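Extracellular solute-binding protein, family 1 (Bifidobacterium longum subsp. infantis, PDB 6FTH) probably binds human milk oligosaccharides outside the cell and delivers them to an ABC transporter for uptake. Local coordinates at residues F235-L246 and L503-Y514. Residues are numbered along the deposited sequence; the frame is centred on the assembly and turned at random.
Sequences FYAKNGVVKSFL and LQENVKIWQKWY
A β-hairpin laid against an amphipathic helix makes this contact: the two-stranded hairpin 235-244, closed by a type I' turn from K238 to V241, packs on the C-terminal helix of a solute-binding protein and illustrates how one glutamine can bond a hairpin's backbone at the border of an apolar interface. Strand 241-244 runs nearly antiparallel to helix 503-514, at 152°; its V242 and S244 point at the helix, as does F235 of strand 235-238. The F235 ring lies against L503, N506, V507 and W510. The indole of W510 comes over one face of its ring, CD1 standing 3.6 Å above the plane near the centre, with the two ring planes inclined by 41°; V507 CG2 meets the edge at CE1, and N506 CB closes on CZ. On the partner strand, V242 divides its two methyls: CG1, anti to the backbone N, reaches W510 CB, whereas CG2 lies over the face of Y514 in a CH-pi contact, 4.2 Å from the ring centroid. Beyond that ring, the Y514 hydroxyl is hydrogen-bonded to V445 O. At the other end L503 CD1 packs on S244 and L246, and S244 OG, which also bonds with G234 O, accepts from L246 N in an ST turn. Helix 457-484 adds L463 against N506 and W510. Along the margin, the bend in Q511 at chi2 (80°) brings its amide alongside the hairpin backbone, where NE2 donates to G240 O at 3.1 Å, almost straight. Q511 OE1 accepts V242 N at 2.8 Å from above its carbonyl plane, and one water donates both to this oxygen and to V242 O.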
ATOM      1  N   PHE A 235       9.006  -3.019  12.334  1.00 11.64           N
ATOM      2  CA  PHE A 235       9.222  -4.437  12.633  1.00 12.51           C
ATOM      3  C   PHE A 235       9.500  -5.257  11.383  1.00 12.37           C
ATOM      4  O   PHE A 235       9.091  -4.900  10.272  1.00 11.52           O
ATOM      5  CB  PHE A 235       8.033  -5.015  13.405  1.00 11.40           C
ATOM      6  CG  PHE A 235       7.767  -4.257  14.666  1.00 11.70           C
ATOM      7  CD1 PHE A 235       8.501  -4.513  15.806  1.00 14.00           C
ATOM      8  CD2 PHE A 235       6.896  -3.171  14.661  1.00 13.50           C
ATOM      9  CE1 PHE A 235       8.325  -3.750  16.951  1.00 13.31           C
ATOM     10  CE2 PHE A 235       6.713  -2.408  15.798  1.00 14.78           C
ATOM     11  CZ  PHE A 235       7.422  -2.695  16.944  1.00 14.46           C
ATOM     12  N   TYR A 236      10.222  -6.361  11.586  1.00 11.71           N
ATOM     13  CA  TYR A 236      10.520  -7.299  10.523  1.00 10.78           C
ATOM     14  C   TYR A 236      10.643  -8.684  11.124  1.00 10.79           C
ATOM     15  O   TYR A 236      10.597  -8.859  12.339  1.00 11.18           O
ATOM     16  CB  TYR A 236      11.800  -6.952   9.775  1.00 11.54           C
ATOM     17  CG  TYR A 236      13.100  -7.143  10.512  1.00 11.02           C
ATOM     18  CD1 TYR A 236      13.531  -6.201  11.444  1.00 11.48           C
ATOM     19  CD2 TYR A 236      13.921  -8.225  10.229  1.00 12.86           C
ATOM     20  CE1 TYR A 236      14.725  -6.354  12.098  1.00 13.63           C
ATOM     21  CE2 TYR A 236      15.109  -8.396  10.889  1.00 11.93           C
ATOM     22  CZ  TYR A 236      15.520  -7.447  11.813  1.00 13.75           C
ATOM     23  OH  TYR A 236      16.719  -7.561  12.484  1.00 17.67           O
ATOM     24  N   ALA A 237      10.784  -9.670  10.252  1.00 10.70           N
ATOM     25  CA  ALA A 237      11.017 -11.042  10.684  1.00 10.66           C
ATOM     26  C   ALA A 237      12.140 -11.647   9.859  1.00 11.85           C
ATOM     27  O   ALA A 237      12.324 -11.313   8.687  1.00 11.19           O
ATOM     28  CB  ALA A 237       9.773 -11.919  10.548  1.00 11.96           C
ATOM     29  N   LYS A 238      12.889 -12.547  10.485  1.00 11.48           N
ATOM     30  CA  LYS A 238      13.872 -13.341   9.766  1.00 12.89           C
ATOM     31  C   LYS A 238      13.961 -14.687  10.464  1.00 13.14           C
ATOM     32  O   LYS A 238      14.061 -14.734  11.689  1.00 12.11           O
ATOM     33  CB  LYS A 238      15.242 -12.648   9.793  1.00 17.67           C
ATOM     34  CG  LYS A 238      15.976 -12.651   8.488  1.00 26.81           C
ATOM     35  CD  LYS A 238      17.394 -12.115   8.647  1.00 20.35           C
ATOM     36  CE  LYS A 238      17.510 -10.675   8.189  1.00 18.83           C
ATOM     37  NZ  LYS A 238      18.952 -10.313   8.062  1.00 21.42           N
ATOM     38  N   ASN A 239      13.886 -15.770   9.693  1.00 10.83           N
ATOM     39  CA  ASN A 239      13.987 -17.115  10.264  1.00 12.46           C
ATOM     40  C   ASN A 239      12.937 -17.348  11.341  1.00 12.73           C
ATOM     41  O   ASN A 239      13.178 -18.069  12.310  1.00 14.06           O
ATOM     42  CB  ASN A 239      15.373 -17.364  10.868  1.00 13.87           C
ATOM     43  CG  ASN A 239      16.485 -16.950   9.961  1.00 13.80           C
ATOM     44  OD1 ASN A 239      17.287 -16.059  10.293  1.00 19.97           O
ATOM     45  ND2 ASN A 239      16.537 -17.564   8.817  1.00 14.22           N
ATOM     46  N   GLY A 240      11.754 -16.754  11.197  1.00 10.81           N
ATOM     47  CA  GLY A 240      10.659 -16.932  12.143  1.00 12.29           C
ATOM     48  C   GLY A 240      10.778 -16.133  13.424  1.00 10.54           C
ATOM     49  O   GLY A 240       9.984 -16.350  14.351  1.00 12.17           O
ATOM     50  N   VAL A 241      11.738 -15.213  13.487  1.00 10.53           N
ATOM     51  CA  VAL A 241      12.012 -14.398  14.668  1.00  9.99           C
ATOM     52  C   VAL A 241      11.680 -12.956  14.316  1.00 11.01           C
ATOM     53  O   VAL A 241      12.225 -12.405  13.347  1.00 11.33           O
ATOM     54  CB  VAL A 241      13.474 -14.531  15.117  1.00 12.37           C
ATOM     55  CG1 VAL A 241      13.743 -13.719  16.370  1.00 12.53           C
ATOM     56  CG2 VAL A 241      13.855 -16.011  15.320  1.00 12.93           C
ATOM     57  N   VAL A 242      10.805 -12.343  15.106  1.00 11.13           N
ATOM     58  CA  VAL A 242      10.425 -10.949  14.912  1.00 11.19           C
ATOM     59  C   VAL A 242      11.399 -10.050  15.653  1.00 10.87           C
ATOM     60  O   VAL A 242      11.757 -10.318  16.815  1.00 12.21           O
ATOM     61  CB  VAL A 242       8.986 -10.728  15.398  1.00 10.94           C
ATOM     62  CG1 VAL A 242       8.682  -9.235  15.415  1.00 12.83           C
ATOM     63  CG2 VAL A 242       7.994 -11.472  14.491  1.00 13.40           C
ATOM     64  N   LYS A 243      11.813  -8.970  14.994  1.00 10.26           N
ATOM     65  CA  LYS A 243      12.687  -7.965  15.568  1.00  9.92           C
ATOM     66  C   LYS A 243      12.204  -6.584  15.145  1.00 11.28           C
ATOM     67  O   LYS A 243      11.371  -6.437  14.250  1.00 12.19           O
ATOM     68  CB  LYS A 243      14.142  -8.208  15.165  1.00 15.14           C
ATOM     69  CG  LYS A 243      14.634  -9.592  15.596  1.00 16.79           C
ATOM     70  CD  LYS A 243      16.002  -9.877  15.089  1.00 29.26           C
ATOM     71  CE  LYS A 243      16.501 -11.203  15.648  1.00 31.99           C
ATOM     72  NZ  LYS A 243      17.918 -11.443  15.228  1.00 40.22           N
ATOM     73  N   SER A 244      12.736  -5.562  15.807  1.00 12.74           N
ATOM     74  CA  SER A 244      12.579  -4.197  15.323  1.00 11.95           C
ATOM     75  C   SER A 244      13.836  -3.750  14.605  1.00 12.36           C
ATOM     76  O   SER A 244      14.943  -3.912  15.111  1.00 12.71           O
ATOM     77  CB  SER A 244      12.290  -3.215  16.456  1.00 12.66           C
ATOM     78  OG  SER A 244      12.195  -1.874  15.949  1.00 13.35           O
ATOM     79  N   PHE A 245      13.664  -3.160  13.424  1.00 11.36           N
ATOM     80  CA  PHE A 245      14.829  -2.606  12.768  1.00 10.66           C
ATOM     81  C   PHE A 245      15.210  -1.234  13.304  1.00 13.18           C
ATOM     82  O   PHE A 245      16.281  -0.740  12.956  1.00 13.04           O
ATOM     83  CB  PHE A 245      14.699  -2.599  11.235  1.00 11.93           C
ATOM     84  CG  PHE A 245      13.523  -1.812  10.678  1.00 12.34           C
ATOM     85  CD1 PHE A 245      13.512  -0.421  10.667  1.00 13.21           C
ATOM     86  CD2 PHE A 245      12.487  -2.485  10.058  1.00 13.58           C
ATOM     87  CE1 PHE A 245      12.453   0.272  10.111  1.00 12.48           C
ATOM     88  CE2 PHE A 245      11.405  -1.797   9.502  1.00 13.36           C
ATOM     89  CZ  PHE A 245      11.405  -0.409   9.507  1.00 13.60           C
ATOM     90  N   LEU A 246      14.393  -0.644  14.175  1.00 11.64           N
ATOM     91  CA  LEU A 246      14.639   0.719  14.630  1.00 12.48           C
ATOM     92  C   LEU A 246      15.926   0.831  15.421  1.00 13.95           C
ATOM     93  O   LEU A 246      16.488   1.924  15.503  1.00 14.60           O
ATOM     94  CB  LEU A 246      13.474   1.195  15.495  1.00 13.46           C
ATOM     95  CG  LEU A 246      12.128   1.308  14.794  1.00 11.69           C
ATOM     96  CD1 LEU A 246      11.046   1.705  15.799  1.00 14.88           C
ATOM     97  CD2 LEU A 246      12.168   2.314  13.650  1.00 14.50           C
ATOM     98  N   LEU A 503       9.602  -0.318  23.252  1.00 12.99           N
ATOM     99  CA  LEU A 503       9.918  -1.014  21.999  1.00 12.66           C
ATOM    100  C   LEU A 503       9.992  -2.523  22.186  1.00 13.45           C
ATOM    101  O   LEU A 503       9.467  -3.275  21.356  1.00 12.86           O
ATOM    102  CB  LEU A 503      11.217  -0.490  21.397  1.00 12.77           C
ATOM    103  CG  LEU A 503      11.619  -1.131  20.069  1.00 12.10           C
ATOM    104  CD1 LEU A 503      10.559  -0.873  19.055  1.00 14.58           C
ATOM    105  CD2 LEU A 503      12.939  -0.578  19.577  1.00 15.65           C
ATOM    106  N   GLN A 504      10.648  -2.986  23.254  1.00 12.55           N
ATOM    107  CA  GLN A 504      10.837  -4.432  23.412  1.00 14.37           C
ATOM    108  C   GLN A 504       9.538  -5.136  23.776  1.00 13.43           C
ATOM    109  O   GLN A 504       9.357  -6.313  23.428  1.00 12.72           O
ATOM    110  CB  GLN A 504      11.929  -4.741  24.427  1.00 13.96           C
ATOM    111  CG  GLN A 504      13.266  -4.191  24.080  1.00 18.08           C
ATOM    112  CD  GLN A 504      13.670  -4.562  22.692  1.00 19.48           C
ATOM    113  OE1 GLN A 504      13.522  -5.712  22.277  1.00 20.67           O
ATOM    114  NE2 GLN A 504      14.138  -3.582  21.935  1.00 23.75           N
ATOM    115  N   GLU A 505       8.610  -4.442  24.450  1.00 12.25           N
ATOM    116  CA  GLU A 505       7.269  -4.975  24.631  1.00 11.55           C
ATOM    117  C   GLU A 505       6.588  -5.148  23.280  1.00 12.84           C
ATOM    118  O   GLU A 505       5.934  -6.164  23.014  1.00 12.84           O
ATOM    119  CB  GLU A 505       6.450  -4.033  25.524  1.00 13.78           C
ATOM    120  CG  GLU A 505       5.002  -4.490  25.737  1.00 14.40           C
ATOM    121  CD  GLU A 505       4.203  -3.555  26.649  1.00 18.83           C
ATOM    122  OE1 GLU A 505       4.486  -2.324  26.651  1.00 16.60           O
ATOM    123  OE2 GLU A 505       3.292  -4.062  27.349  1.00 20.73           O
ATOM    124  N   ASN A 506       6.730  -4.149  22.411  1.00 12.04           N
ATOM    125  CA  ASN A 506       6.120  -4.233  21.091  1.00 12.74           C
ATOM    126  C   ASN A 506       6.711  -5.389  20.282  1.00 11.12           C
ATOM    127  O   ASN A 506       5.982  -6.101  19.588  1.00 11.45           O
ATOM    128  CB  ASN A 506       6.315  -2.902  20.345  1.00 12.59           C
ATOM    129  CG  ASN A 506       5.352  -1.821  20.786  1.00 16.94           C
ATOM    130  OD1 ASN A 506       4.731  -1.914  21.825  1.00 14.39           O
ATOM    131  ND2 ASN A 506       5.194  -0.802  19.947  1.00 18.57           N
ATOM    132  N   VAL A 507       8.038  -5.580  20.341  1.00 11.07           N
ATOM    133  CA  VAL A 507       8.643  -6.720  19.651  1.00 10.81           C
ATOM    134  C   VAL A 507       8.019  -8.028  20.122  1.00 11.28           C
ATOM    135  O   VAL A 507       7.646  -8.889  19.314  1.00 10.88           O
ATOM    136  CB  VAL A 507      10.171  -6.717  19.838  1.00 10.67           C
ATOM    137  CG1 VAL A 507      10.741  -8.002  19.298  1.00 12.31           C
ATOM    138  CG2 VAL A 507      10.794  -5.511  19.147  1.00 13.86           C
ATOM    139  N   LYS A 508       7.897  -8.193  21.439  1.00 11.11           N
ATOM    140  CA  LYS A 508       7.357  -9.432  21.975  1.00 10.68           C
ATOM    141  C   LYS A 508       5.890  -9.627  21.588  1.00 11.31           C
ATOM    142  O   LYS A 508       5.464 -10.757  21.311  1.00 11.75           O
ATOM    143  CB  LYS A 508       7.567  -9.435  23.489  1.00 13.57           C
ATOM    144  CG  LYS A 508       7.139 -10.708  24.200  1.00 16.19           C
ATOM    145  CD  LYS A 508       7.887 -10.944  25.561  1.00 16.40           C
ATOM    146  CE  LYS A 508       7.766  -9.760  26.445  1.00 14.21           C
ATOM    147  NZ  LYS A 508       8.275 -10.088  27.789  1.00 12.41           N
ATOM    148  N   ILE A 509       5.092  -8.538  21.569  1.00 13.15           N
ATOM    149  CA  ILE A 509       3.703  -8.620  21.125  1.00 13.41           C
ATOM    150  C   ILE A 509       3.621  -9.084  19.676  1.00 11.58           C
ATOM    151  O   ILE A 509       2.852  -9.996  19.345  1.00 12.32           O
ATOM    152  CB  ILE A 509       2.998  -7.266  21.327  1.00 14.12           C
ATOM    153  CG1 ILE A 509       2.759  -7.045  22.825  1.00 13.55           C
ATOM    154  CG2 ILE A 509       1.701  -7.208  20.538  1.00 16.92           C
ATOM    155  CD1 ILE A 509       2.259  -5.625  23.176  1.00 16.68           C
ATOM    156  N   TRP A 510       4.455  -8.504  18.798  1.00 10.63           N
ATOM    157  CA  TRP A 510       4.423  -8.915  17.401  1.00 11.63           C
ATOM    158  C   TRP A 510       4.903 -10.351  17.250  1.00 11.79           C
ATOM    159  O   TRP A 510       4.349 -11.107  16.446  1.00 11.96           O
ATOM    160  CB  TRP A 510       5.236  -7.962  16.520  1.00 11.51           C
ATOM    161  CG  TRP A 510       4.442  -6.772  16.099  1.00 11.56           C
ATOM    162  CD1 TRP A 510       4.652  -5.477  16.461  1.00 12.13           C
ATOM    163  CD2 TRP A 510       3.308  -6.773  15.210  1.00 12.58           C
ATOM    164  NE1 TRP A 510       3.707  -4.669  15.853  1.00 12.67           N
ATOM    165  CE2 TRP A 510       2.871  -5.445  15.100  1.00 11.65           C
ATOM    166  CE3 TRP A 510       2.614  -7.770  14.524  1.00 13.23           C
ATOM    167  CZ2 TRP A 510       1.781  -5.073  14.308  1.00 14.79           C
ATOM    168  CZ3 TRP A 510       1.517  -7.402  13.739  1.00 16.10           C
ATOM    169  CH2 TRP A 510       1.116  -6.064  13.644  1.00 17.50           C
ATOM    170  N   GLN A 511       5.925 -10.756  18.011  1.00 10.50           N
ATOM    171  CA  GLN A 511       6.350 -12.152  17.939  1.00  9.88           C
ATOM    172  C   GLN A 511       5.213 -13.086  18.320  1.00 13.95           C
ATOM    173  O   GLN A 511       5.015 -14.133  17.692  1.00 12.36           O
ATOM    174  CB  GLN A 511       7.547 -12.411  18.845  1.00 11.01           C
ATOM    175  CG  GLN A 511       8.034 -13.856  18.813  1.00 11.14           C
ATOM    176  CD  GLN A 511       8.895 -14.167  17.594  1.00 12.00           C
ATOM    177  OE1 GLN A 511      10.007 -13.646  17.462  1.00 12.09           O
ATOM    178  NE2 GLN A 511       8.403 -15.050  16.728  1.00 12.69           N
ATOM    179  N   LYS A 512       4.484 -12.751  19.378  1.00 12.81           N
ATOM    180  CA  LYS A 512       3.396 -13.608  19.839  1.00 11.81           C
ATOM    181  C   LYS A 512       2.341 -13.789  18.760  1.00 13.90           C
ATOM    182  O   LYS A 512       1.926 -14.912  18.468  1.00 15.11           O
ATOM    183  CB  LYS A 512       2.767 -13.004  21.094  1.00 12.46           C
ATOM    184  CG  LYS A 512       1.595 -13.822  21.626  1.00 14.00           C
ATOM    185  CD  LYS A 512       1.029 -13.250  22.889  1.00 13.97           C
ATOM    186  CE  LYS A 512       0.293 -11.980  22.616  1.00 12.86           C
ATOM    187  NZ  LYS A 512      -0.390 -11.414  23.833  1.00 14.79           N
ATOM    188  N   TRP A 513       1.866 -12.694  18.178  1.00 13.45           N
ATOM    189  CA  TRP A 513       0.801 -12.823  17.180  1.00 14.22           C
ATOM    190  C   TRP A 513       1.326 -13.439  15.892  1.00 15.46           C
ATOM    191  O   TRP A 513       0.633 -14.233  15.245  1.00 15.59           O
ATOM    192  CB  TRP A 513       0.151 -11.473  16.928  1.00 12.66           C
ATOM    193  CG  TRP A 513      -0.662 -11.065  18.111  1.00 13.52           C
ATOM    194  CD1 TRP A 513      -0.338 -10.128  19.046  1.00 13.13           C
ATOM    195  CD2 TRP A 513      -1.877 -11.676  18.556  1.00 17.37           C
ATOM    196  NE1 TRP A 513      -1.296 -10.099  20.045  1.00 14.86           N
ATOM    197  CE2 TRP A 513      -2.239 -11.051  19.769  1.00 16.43           C
ATOM    198  CE3 TRP A 513      -2.691 -12.697  18.051  1.00 22.58           C
ATOM    199  CZ2 TRP A 513      -3.408 -11.385  20.461  1.00 19.76           C
ATOM    200  CZ3 TRP A 513      -3.849 -13.034  18.746  1.00 26.93           C
ATOM    201  CH2 TRP A 513      -4.191 -12.378  19.942  1.00 19.28           C
ATOM    202  N   TYR A 514       2.560 -13.104  15.516  1.00 12.23           N
ATOM    203  CA  TYR A 514       3.176 -13.785  14.386  1.00 13.79           C
ATOM    204  C   TYR A 514       3.174 -15.296  14.599  1.00 14.45           C
ATOM    205  O   TYR A 514       2.832 -16.069  13.694  1.00 15.96           O
ATOM    206  CB  TYR A 514       4.584 -13.242  14.220  1.00 12.20           C
ATOM    207  CG  TYR A 514       5.433 -13.966  13.230  1.00 12.30           C
ATOM    208  CD1 TYR A 514       5.413 -13.636  11.869  1.00 13.37           C
ATOM    209  CD2 TYR A 514       6.290 -14.957  13.650  1.00 13.38           C
ATOM    210  CE1 TYR A 514       6.223 -14.305  10.951  1.00 13.09           C
ATOM    211  CE2 TYR A 514       7.105 -15.618  12.753  1.00 13.26           C
ATOM    212  CZ  TYR A 514       7.075 -15.290  11.397  1.00 13.59           C
ATOM    213  OH  TYR A 514       7.899 -15.981  10.516  1.00 13.78           O
TER
HETATM  214  O   HOH W   1      11.397 -11.943  19.048  1.00 17.85           O